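Dual function macrocyclase-peptidase POPB (Galerina marginata, PDB 5N4B) cleaves peptide bonds after proline and joins peptide ends into macrocycles in the biosynthesis of the amanitin toxins. Local coordinates at residues H95-Y100 and L110-E115; G103-S108 and D134-A139; A606-F611 and S622-P627. The protein carries 1 engineered substitution. All blocks are in the same frame, centred on the assembly; numbering follows the deposited sequence. Where two conformers were deposited one is given.

Contact 1: H95-Y100 and L110-E115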
# COMPACT_ATOMS: atom_id res chain seq x y z
N HIS A 95 -15.13 23.97 11.37
CA HIS A 95 -14.12 23.39 12.25
C HIS A 95 -13.17 22.51 11.46
O HIS A 95 -13.47 22.05 10.37
CB HIS A 95 -14.82 22.60 13.37
CG HIS A 95 -15.51 23.49 14.37
ND1 HIS A 95 -15.00 23.72 15.62
CD2 HIS A 95 -16.60 24.29 14.25
CE1 HIS A 95 -15.80 24.57 16.27
NE2 HIS A 95 -16.76 24.94 15.45
N TRP A 96 -12.00 22.32 12.05
CA TRP A 96 -10.92 21.57 11.46
C TRP A 96 -10.76 20.23 12.18
O TRP A 96 -10.83 20.16 13.41
CB TRP A 96 -9.63 22.40 11.61
CG TRP A 96 -9.59 23.66 10.86
CD1 TRP A 96 -10.11 24.83 11.25
CD2 TRP A 96 -8.97 23.88 9.61
NE1 TRP A 96 -9.85 25.80 10.30
CE2 TRP A 96 -9.14 25.22 9.29
CE3 TRP A 96 -8.28 23.06 8.72
CZ2 TRP A 96 -8.62 25.78 8.12
CZ3 TRP A 96 -7.79 23.62 7.54
CH2 TRP A 96 -7.95 24.96 7.27
N TYR A 97 -10.52 19.19 11.40
CA TYR A 97 -10.45 17.83 11.92
C TYR A 97 -9.16 17.18 11.46
O TYR A 97 -8.75 17.33 10.31
CB TYR A 97 -11.64 17.02 11.39
CG TYR A 97 -12.98 17.48 11.85
CD1 TYR A 97 -13.54 18.69 11.40
CD2 TYR A 97 -13.71 16.72 12.75
CE1 TYR A 97 -14.82 19.10 11.82
CE2 TYR A 97 -14.98 17.11 13.16
CZ TYR A 97 -15.51 18.31 12.68
OH TYR A 97 -16.78 18.69 13.09
N TRP A 98 -8.52 16.42 12.34
CA TRP A 98 -7.24 15.81 12.01
C TRP A 98 -7.05 14.58 12.89
O TRP A 98 -7.61 14.48 13.99
CB TRP A 98 -6.07 16.80 12.22
CG TRP A 98 -5.81 17.17 13.62
CD1 TRP A 98 -4.87 16.61 14.46
CD2 TRP A 98 -6.49 18.17 14.40
NE1 TRP A 98 -4.95 17.19 15.72
CE2 TRP A 98 -5.94 18.14 15.71
CE3 TRP A 98 -7.52 19.05 14.14
CZ2 TRP A 98 -6.35 19.01 16.72
CZ3 TRP A 98 -7.93 19.91 15.15
CH2 TRP A 98 -7.37 19.86 16.42
N PHE A 99 -6.21 13.67 12.42
CA PHE A 99 -5.84 12.49 13.22
C PHE A 99 -4.61 12.78 14.06
O PHE A 99 -3.69 13.47 13.65
CB PHE A 99 -5.57 11.27 12.32
CG PHE A 99 -6.81 10.69 11.73
CD1 PHE A 99 -7.57 9.79 12.45
CD2 PHE A 99 -7.19 11.04 10.45
CE1 PHE A 99 -8.72 9.26 11.91
CE2 PHE A 99 -8.32 10.48 9.90
CZ PHE A 99 -9.08 9.59 10.64
N TYR A 100 -4.63 12.21 15.26
CA TYR A 100 -3.59 12.39 16.26
C TYR A 100 -3.34 11.08 16.98
O TYR A 100 -4.29 10.42 17.40
CB TYR A 100 -3.97 13.47 17.31
CG TYR A 100 -3.00 13.64 18.46
CD1 TYR A 100 -1.69 14.04 18.24
CD2 TYR A 100 -3.37 13.35 19.74
CE1 TYR A 100 -0.80 14.16 19.28
CE2 TYR A 100 -2.48 13.49 20.80
CZ TYR A 100 -1.20 13.88 20.52
OH TYR A 100 -0.35 14.01 21.61
N LEU A 110 -9.39 10.72 15.68
CA LEU A 110 -9.84 11.88 14.93
C LEU A 110 -10.28 12.96 15.90
O LEU A 110 -11.26 12.80 16.65
CB LEU A 110 -10.97 11.48 13.97
CG LEU A 110 -11.46 12.45 12.92
CD1 LEU A 110 -10.28 13.03 12.11
CD2 LEU A 110 -12.47 11.76 12.00
N TYR A 111 -9.62 14.10 15.83
CA TYR A 111 -9.86 15.28 16.64
C TYR A 111 -10.59 16.35 15.85
O TYR A 111 -10.46 16.43 14.63
CB TYR A 111 -8.52 15.87 17.11
CG TYR A 111 -8.02 15.30 18.43
CD1 TYR A 111 -7.74 13.97 18.57
CD2 TYR A 111 -7.87 16.09 19.52
CE1 TYR A 111 -7.32 13.43 19.80
CE2 TYR A 111 -7.43 15.56 20.73
CZ TYR A 111 -7.18 14.22 20.85
OH TYR A 111 -6.79 13.71 22.08
N ARG A 112 -11.30 17.12 16.60
CA ARG A 112 -12.02 18.41 16.04
C ARG A 112 -11.65 19.66 16.82
O ARG A 112 -11.54 19.68 18.03
CB ARG A 112 -13.50 18.20 16.43
CG ARG A 112 -14.46 19.36 16.07
CD ARG A 112 -15.93 19.09 16.46
NE ARG A 112 -16.81 20.23 16.11
CZ ARG A 112 -17.04 21.31 16.87
NH1 ARG A 112 -17.94 22.24 16.51
NH2 ARG A 112 -16.37 21.48 18.00
N SER A 113 -11.36 20.68 16.08
CA SER A 113 -10.92 21.91 16.72
C SER A 113 -12.00 22.44 17.66
O SER A 113 -13.19 22.39 17.37
CB SER A 113 -10.55 22.98 15.67
OG SER A 113 -11.64 23.34 14.83
N LYS A 114 -11.53 22.95 18.79
CA LYS A 114 -12.42 23.61 19.74
C LYS A 114 -13.06 24.84 19.13
O LYS A 114 -14.24 25.11 19.36
CB LYS A 114 -11.62 24.01 20.99
CG LYS A 114 -11.08 22.82 21.80
CD LYS A 114 -10.29 23.28 23.00
CE LYS A 114 -9.63 22.17 23.74
NZ LYS A 114 -10.61 21.46 24.54
N GLU A 115 -12.28 25.61 18.36
CA GLU A 115 -12.76 26.84 17.76
C GLU A 115 -12.89 26.66 16.26
O GLU A 115 -12.15 25.85 15.68
CB GLU A 115 -11.76 27.97 17.98
CG GLU A 115 -11.34 28.22 19.42
CD GLU A 115 -12.45 28.79 20.26
OE1 GLU A 115 -13.33 29.46 19.69
OE2 GLU A 115 -12.43 28.57 21.49

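Contact 2: G103-S108 and D134-A139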
# COMPACT_ATOMS: atom_id res chain seq x y z
N GLY A 103 1.49 8.35 20.37
CA GLY A 103 2.81 7.79 20.06
C GLY A 103 2.76 6.33 19.67
O GLY A 103 3.29 5.93 18.64
N LEU A 104 2.12 5.51 20.53
CA LEU A 104 2.10 4.07 20.40
C LEU A 104 0.69 3.52 20.32
O LEU A 104 0.49 2.32 20.53
CB LEU A 104 2.89 3.41 21.52
CG LEU A 104 4.38 3.76 21.56
CD1 LEU A 104 5.03 3.27 22.84
CD2 LEU A 104 5.11 3.26 20.34
N GLN A 105 -0.30 4.35 20.04
CA GLN A 105 -1.67 3.84 19.92
C GLN A 105 -1.83 3.03 18.64
O GLN A 105 -1.27 3.34 17.59
CB GLN A 105 -2.68 5.00 19.96
CG GLN A 105 -2.66 5.84 21.25
CD GLN A 105 -3.62 6.94 21.14
OE1 GLN A 105 -3.29 8.03 20.67
NE2 GLN A 105 -4.83 6.71 21.62
N SER A 106 -2.66 2.00 18.74
CA SER A 106 -2.81 1.09 17.62
C SER A 106 -3.63 1.72 16.51
O SER A 106 -3.44 1.38 15.34
CB SER A 106 -3.46 -0.20 18.07
OG SER A 106 -2.52 -0.93 18.88
N GLN A 107 -4.53 2.63 16.87
CA GLN A 107 -5.28 3.40 15.88
C GLN A 107 -5.23 4.87 16.31
O GLN A 107 -5.41 5.19 17.49
CB GLN A 107 -6.74 2.96 15.72
CG GLN A 107 -6.94 1.49 15.33
CD GLN A 107 -8.39 1.11 15.15
OE1 GLN A 107 -9.00 1.46 14.14
NE2 GLN A 107 -8.92 0.40 16.10
N SER A 108 -4.99 5.74 15.36
CA SER A 108 -4.98 7.16 15.62
C SER A 108 -6.42 7.66 15.78
O SER A 108 -7.37 7.05 15.30
CB SER A 108 -4.26 7.91 14.51
OG SER A 108 -2.94 7.42 14.47
N ASP A 134 -12.84 8.14 18.10
CA ASP A 134 -11.74 7.30 18.59
C ASP A 134 -11.99 5.86 18.13
O ASP A 134 -12.81 5.15 18.74
CB ASP A 134 -11.64 7.37 20.11
CG ASP A 134 -10.48 6.56 20.65
OD1 ASP A 134 -9.89 5.80 19.87
OD2 ASP A 134 -10.18 6.69 21.87
N PRO A 135 -11.36 5.40 17.06
CA PRO A 135 -11.68 4.04 16.59
C PRO A 135 -11.29 2.97 17.58
O PRO A 135 -11.76 1.82 17.45
CB PRO A 135 -10.88 3.93 15.28
CG PRO A 135 -10.17 5.11 15.08
CD PRO A 135 -10.34 6.05 16.24
N ASN A 136 -10.44 3.27 18.56
CA ASN A 136 -10.05 2.25 19.50
C ASN A 136 -11.24 1.82 20.34
O ASN A 136 -11.14 0.78 21.00
CB ASN A 136 -8.91 2.75 20.39
CG ASN A 136 -7.68 3.14 19.60
OD1 ASN A 136 -6.91 2.28 19.15
ND2 ASN A 136 -7.46 4.41 19.43
N VAL A 137 -12.30 2.61 20.43
CA VAL A 137 -13.44 2.17 21.23
C VAL A 137 -14.52 1.46 20.43
O VAL A 137 -15.58 1.14 20.97
CB VAL A 137 -14.02 3.31 22.07
CG1 VAL A 137 -12.94 3.97 22.91
CG2 VAL A 137 -14.69 4.30 21.23
N LEU A 138 -14.26 1.20 19.14
CA LEU A 138 -15.24 0.45 18.36
C LEU A 138 -15.50 -0.92 18.98
O LEU A 138 -16.62 -1.44 18.90
CB LEU A 138 -14.78 0.35 16.90
CG LEU A 138 -14.96 1.64 16.10
CD1 LEU A 138 -14.12 1.53 14.85
CD2 LEU A 138 -16.41 1.94 15.78
N ALA A 139 -14.48 -1.54 19.54
CA ALA A 139 -14.61 -2.73 20.38
C ALA A 139 -13.67 -2.60 21.56
O ALA A 139 -12.48 -2.33 21.39
CB ALA A 139 -14.32 -4.02 19.57
O HOH W 1 -7.63 7.80 22.65
O HOH W 2 -4.30 1.74 21.26
O HOH W 3 -7.49 -0.35 18.48

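Contact 3: A606-F611 and S622-P627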
# COMPACT_ATOMS: atom_id res chain seq x y z
N ALA A 606 4.43 -17.15 -4.03
CA ALA A 606 5.52 -18.08 -4.33
C ALA A 606 5.13 -19.22 -5.25
O ALA A 606 6.02 -19.78 -5.93
CB ALA A 606 6.12 -18.65 -3.05
N ASP A 607 3.85 -19.58 -5.29
CA ASP A 607 3.36 -20.61 -6.21
C ASP A 607 2.78 -19.84 -7.39
O ASP A 607 1.62 -19.42 -7.39
CB ASP A 607 2.36 -21.52 -5.54
CG ASP A 607 1.87 -22.60 -6.48
OD1 ASP A 607 2.02 -22.47 -7.71
OD2 ASP A 607 1.29 -23.60 -5.98
N LEU A 608 3.61 -19.59 -8.40
CA LEU A 608 3.16 -18.81 -9.56
C LEU A 608 2.40 -19.66 -10.58
O LEU A 608 1.93 -19.12 -11.58
CB LEU A 608 4.32 -18.12 -10.26
CG LEU A 608 4.88 -16.86 -9.68
CD1 LEU A 608 5.92 -16.30 -10.65
CD2 LEU A 608 3.82 -15.80 -9.44
N LEU A 609 2.25 -20.97 -10.33
CA LEU A 609 1.38 -21.79 -11.16
C LEU A 609 -0.06 -21.81 -10.69
O LEU A 609 -0.95 -22.05 -11.50
CB LEU A 609 1.89 -23.23 -11.30
CG LEU A 609 3.24 -23.38 -11.97
CD1 LEU A 609 3.61 -24.83 -12.05
CD2 LEU A 609 3.24 -22.75 -13.33
N LYS A 610 -0.32 -21.49 -9.41
CA LYS A 610 -1.67 -21.58 -8.86
C LYS A 610 -2.17 -20.27 -8.24
O LYS A 610 -3.27 -20.25 -7.68
CB LYS A 610 -1.77 -22.73 -7.83
CG LYS A 610 -1.49 -24.15 -8.38
CD LYS A 610 -1.78 -25.29 -7.33
CE LYS A 610 -3.25 -25.41 -6.99
NZ LYS A 610 -3.55 -26.61 -6.10
N PHE A 611 -1.43 -19.17 -8.36
CA PHE A 611 -1.82 -17.95 -7.66
C PHE A 611 -3.22 -17.49 -8.06
O PHE A 611 -3.92 -16.85 -7.26
CB PHE A 611 -0.81 -16.81 -7.95
CG PHE A 611 -0.86 -16.31 -9.40
CD1 PHE A 611 -1.75 -15.34 -9.78
CD2 PHE A 611 -0.03 -16.84 -10.38
CE1 PHE A 611 -1.86 -14.91 -11.10
CE2 PHE A 611 -0.14 -16.44 -11.69
CZ PHE A 611 -1.04 -15.44 -12.06
N SER A 622 -2.58 -9.94 -15.14
CA SER A 622 -1.99 -8.83 -15.88
C SER A 622 -0.55 -8.56 -15.46
O SER A 622 0.18 -7.88 -16.20
CB SER A 622 -2.84 -7.59 -15.71
OG SER A 622 -2.98 -7.27 -14.36
N GLU A 623 -0.13 -9.04 -14.29
CA GLU A 623 1.21 -8.88 -13.78
C GLU A 623 2.14 -10.05 -14.05
O GLU A 623 3.31 -9.84 -14.35
CB GLU A 623 1.20 -8.65 -12.26
CG GLU A 623 2.52 -8.17 -11.70
CD GLU A 623 2.91 -6.72 -12.09
OE1 GLU A 623 2.06 -6.01 -12.64
OE2 GLU A 623 4.10 -6.34 -11.86
N TYR A 624 1.64 -11.28 -13.94
CA TYR A 624 2.47 -12.48 -14.00
C TYR A 624 2.25 -13.32 -15.26
O TYR A 624 3.10 -14.18 -15.55
CB TYR A 624 2.18 -13.36 -12.77
CG TYR A 624 2.37 -12.70 -11.43
CD1 TYR A 624 3.47 -11.93 -11.19
CD2 TYR A 624 1.46 -12.87 -10.41
CE1 TYR A 624 3.67 -11.31 -9.97
CE2 TYR A 624 1.63 -12.27 -9.19
CZ TYR A 624 2.75 -11.48 -8.98
OH TYR A 624 2.82 -10.92 -7.74
N GLY A 625 1.14 -13.14 -15.97
CA GLY A 625 0.73 -14.09 -16.98
C GLY A 625 -0.27 -15.10 -16.44
O GLY A 625 -0.54 -15.19 -15.24
N ASN A 626 -0.78 -15.92 -17.35
CA ASN A 626 -1.80 -16.90 -17.03
C ASN A 626 -1.19 -18.30 -17.14
O ASN A 626 -0.87 -18.75 -18.26
CB ASN A 626 -2.99 -16.76 -17.99
CG ASN A 626 -4.16 -17.62 -17.58
OD1 ASN A 626 -4.01 -18.65 -16.88
ND2 ASN A 626 -5.34 -17.23 -18.04
N PRO A 627 -1.01 -19.02 -16.04
CA PRO A 627 -0.42 -20.37 -16.10
C PRO A 627 -1.17 -21.34 -16.96
O PRO A 627 -0.56 -22.33 -17.37
CB PRO A 627 -0.44 -20.84 -14.64
CG PRO A 627 -0.49 -19.57 -13.79
CD PRO A 627 -1.31 -18.60 -14.65

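Contact 1: H95-Y100 and L110-E115
Trp98 and Tyr111 face each other as a hydrogen-bonded antiparallel pair: Tyr111 N donates to Trp98 O at 2.8 Å, and Trp98 N returns a bond to Tyr111 O. The packed part of the contact lies on their side of the sheet. Trp98 turns its indole across the strand, CG set between its own N and carbonyl carbon (chi1 68°), and Tyr111 CB sits over the face of the six-membered ring, 3.9 Å from its centroid. Tyr100 then presents its ring edge to the face of Tyr111, planes at 82°, completing an aromatic cluster. The polar ends are held by a neighbouring helix: Trp98 NE1 bonds Asp125 and Tyr111 OH bonds Asp126. The strands are the middle two, 96-101 and 109-113, of a four-stranded antiparallel blade of the beta-propeller, joined as a hairpin. On the other side Leu110 CD1 stands over the centre of the Phe99 ring, 3.8 Å from its centroid, and both residues also touch the bound peptide. Toward the open end of the hairpin packing gives way to polar contacts, with His95 and Arg112 partly exposed. The extended chain of Arg112 runs beside the Tyr97 ring, placing CG over its face, and ends with the guanidinium flat on His95, centres 3.5 Å apart and planes at 19°. His95 ND1 donates to Ser113 O (2.8 Å), approaching from above the carbonyl plane. Ser113 OG takes the Trp96 N-H at 3.0 Å and gives its own proton to Glu115 O, beside the exposed Lys114 and Glu115.

Contact 2: G103-S108 and D134-A139
Asn136 meets the backbone of Gln107 with both ends of its side-chain amide. ND2 donates to Gln107 O at 2.9 Å with an N-H...O angle of 163°, the acceptor lying close to the plane of the Asn136 amide, while Gln107 N makes a weak bond to OD1 at 3.3 Å. Alongside, Pro135 CB packs against Gln107 OE1 and Pro135 CD lies 3.3 Å from Ser108 O. The Gln107 chain, extended beyond CG, runs antiparallel to the Asn136 side chain, their amide planes 75° apart. Waters form the next layer: one links Gln107 NE2 to Asn136 OD1, and another joins Gln105 NE2 to Asp134 OD2, while Gln105 OE1 accepts from Arg102 N. Behind Asn136 stands Asp134, whose OD1 accepts twice. It takes Asn136 ND2 on its syn lone pair at 2.8 Å, and Asn136 N from above the carboxylate plane at 2.9 Å. The two ND2 bonds, to Gln107 O and Asp134 OD1, fix the amide; the Asn136 N bond ties the backbone to the same carboxylate. Gln107 is positioned from outside, OE1 accepting from Met146 N and NE2 donating to Ala144 O. Ser106 OG bonds Thr705 N of the catalytic domain, and Ser108 OG bonds a polar side chain of the bound peptide. Asp134 OD1 and Asn136 N define an Asx turn at the start of a short 3-10 segment, here tying the loop within one propeller blade to the connection leading into the next.

Contact 3: A606-F611 and S622-P627
This is a buried, apolar contact in the alpha/beta-hydrolase domain, between the loop that follows strand 598-602 and the end of the short helix 621-624 with the turn after it. Its centre is a T-shaped pair in which the edge of Tyr624 points at the face of Phe611, ring centroids 5.2 Å apart and planes at 80°. Tyr624 CD2 comes down over the middle of the Phe611 ring. Phe611 aims its ring at the second segment, and CZ also touches Tyr624 CB. Leu608 uses one methyl branch: CD2 lies over a face of the Tyr624 ring, 4.0 Å from the centroid and 15° off the normal, while Glu623 CB lies toward the opposite face. At the other end Pro627 fits against the turn of the loop. Its CG meets Leu608 O at 3.3 Å and Phe611 CE2 at 3.8 Å, and its CB lies 3.4 Å from Leu609 O. Gly625, with positive phi (95°), leaves the helix and brings its O to the rim of the Phe611 ring, near the ring plane and 3.2 Å from CZ. Within the loop, Asp607 OD1 receives weak bonds from the backbone N atoms of Leu609 and Lys610, while OD2 forms a salt bridge with Lys672. Helix 630-636 contributes Ile636 against Leu608, Leu609 and Pro627. The hydroxyl of Tyr624 hydrogen-bonds to Asn579, next to the engineered Ala578 at the charge-relay serine position. Cohesion across the contact therefore comes from ring and methyl packing, with Leu608 O and Gly625 O buried without a polar partner in the model; with Leu608 over a face of the Tyr624 ring and Phe611 at its edge, packing fixes the ring's position, its side chain about 7 Å from that of Ala578.

In the fold
Contacts 1 and 2 belong to the beta-propeller and contact 3 to the alpha/beta-hydrolase domain. Contacts 1 and 2 have centres 16 Å apart and touch, with their segments alternating along the chain: 103-108 lies in the loop joining the two strands of contact 1, and 134-139 follows the last strand of the same sheet, 129-133. Contact 3 comes much later in sequence, its centre 45 Å from that of contact 1 and 37 Å from that of contact 2, across the centre of the chain. The propeller pair reaches the bound peptide, whereas contact 3 lies near the charge-relay site, so together they sample both domains that enclose the substrate in this closed form.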